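Local coordinates for protein inactive glucansucrase (Lactobacillus reuteri, PDB 5JBD) that is an inactive glucansucrase of glycoside hydrolase family 70, with a TIM-barrel core, and binds a calcium ion, at residues 88-91 / 92-95. Numbering follows the deposited sequence.
Sequences PSKD and VQAQ
Ser89 and Val92 form a local N-terminal cap, three residues apart, that starts helix 90-101 in a helical region whose contact centre lies about 41 Å from the centre of the chain. Ser89 OG accepts from Val92 N at 3.2 Å, a nearly straight bond with an N-H...O angle of 163°. Serine suits this N-cap position because its short side chain can fold back over the start of the helix: with chi1 at 65°, OG sits between the residue's own backbone N and carbonyl carbon, turned toward one of the first-turn amides, which lack the i-4 carbonyl partner of a residue deeper in the helix. The helical pattern then takes over, as Ser89 O receives Gln93 N at 3.0 Å and Lys90 O receives Ala94 N at 2.9 Å. Just outside the cap, the ring of Pro88 lies crosswise against the branched end of Val92, and its CG comes 3.9 Å from Val92 CG2. Proline is tolerated here because a residue ahead of the N-cap donates no N-H to the helical bonding pattern, and its ring offers valine an apolar surface. One turn along, Gln95 N bonds to Asp91 O, while the amide of Gln95 reaches back to the Asp91 carboxylate. That side-chain bond, Gln95 NE2 to Asp91 OD1 at 3.4 Å, is weak, and the two flat groups are turned 52° apart. The negative charge expected on Asp91 should suit the positive end of the helix dipole. Lys90 NZ is hydrogen-bonded to Thr126 OG1 at the start of helix 126-147. Val92, buried, packs on Phe160 of helix 151-162, which Gln95 also touches; the side chains of Ala94 and Gln93 meet Leu129 of helix 126-147, so the start of helix 90-101 is packed against both helices.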
# COMPACT_ATOMS: atom_id res chain seq x y z
N PRO A 88 -29.67 -11.45 -20.75
CA PRO A 88 -28.62 -11.90 -21.68
C PRO A 88 -28.93 -13.20 -22.43
O PRO A 88 -28.33 -13.45 -23.47
CB PRO A 88 -27.39 -12.09 -20.78
CG PRO A 88 -27.93 -12.23 -19.39
CD PRO A 88 -29.22 -11.45 -19.35
N SER A 89 -29.86 -14.01 -21.91
CA SER A 89 -30.23 -15.28 -22.55
C SER A 89 -31.56 -15.81 -22.06
O SER A 89 -32.08 -15.35 -21.04
CB SER A 89 -29.15 -16.33 -22.27
OG SER A 89 -29.10 -16.62 -20.87
N LYS A 90 -32.10 -16.79 -22.78
CA LYS A 90 -33.30 -17.53 -22.35
C LYS A 90 -33.07 -18.19 -20.98
O LYS A 90 -33.98 -18.22 -20.14
CB LYS A 90 -33.67 -18.61 -23.38
CG LYS A 90 -34.55 -18.15 -24.52
CD LYS A 90 -34.91 -19.31 -25.43
CE LYS A 90 -34.93 -18.95 -26.95
NZ LYS A 90 -35.62 -17.67 -27.29
N ASP A 91 -31.87 -18.72 -20.79
CA ASP A 91 -31.46 -19.34 -19.53
C ASP A 91 -31.71 -18.39 -18.34
O ASP A 91 -32.40 -18.75 -17.39
CB ASP A 91 -29.96 -19.73 -19.62
CG ASP A 91 -29.43 -20.43 -18.36
OD1 ASP A 91 -30.21 -21.06 -17.61
OD2 ASP A 91 -28.20 -20.36 -18.14
N VAL A 92 -31.18 -17.18 -18.44
CA VAL A 92 -31.27 -16.18 -17.36
C VAL A 92 -32.70 -15.65 -17.21
O VAL A 92 -33.14 -15.38 -16.09
CB VAL A 92 -30.23 -15.04 -17.56
CG1 VAL A 92 -30.36 -13.95 -16.49
CG2 VAL A 92 -28.81 -15.61 -17.55
N GLN A 93 -33.42 -15.53 -18.32
CA GLN A 93 -34.84 -15.17 -18.28
C GLN A 93 -35.62 -16.17 -17.44
O GLN A 93 -36.40 -15.78 -16.56
CB GLN A 93 -35.41 -15.09 -19.71
CG GLN A 93 -36.88 -14.69 -19.80
CD GLN A 93 -37.41 -14.70 -21.23
OE1 GLN A 93 -36.81 -15.28 -22.11
NE2 GLN A 93 -38.55 -14.06 -21.45
N ALA A 94 -35.42 -17.46 -17.71
CA ALA A 94 -36.10 -18.51 -16.95
C ALA A 94 -35.67 -18.47 -15.49
O ALA A 94 -36.51 -18.63 -14.61
CB ALA A 94 -35.86 -19.88 -17.57
N GLN A 95 -34.38 -18.20 -15.23
CA GLN A 95 -33.90 -18.01 -13.85
C GLN A 95 -34.56 -16.84 -13.14
O GLN A 95 -34.94 -16.95 -11.97
CB GLN A 95 -32.39 -17.81 -13.79
CG GLN A 95 -31.53 -19.03 -14.09
CD GLN A 95 -30.06 -18.66 -14.06
OE1 GLN A 95 -29.56 -18.16 -13.06
NE2 GLN A 95 -29.37 -18.88 -15.17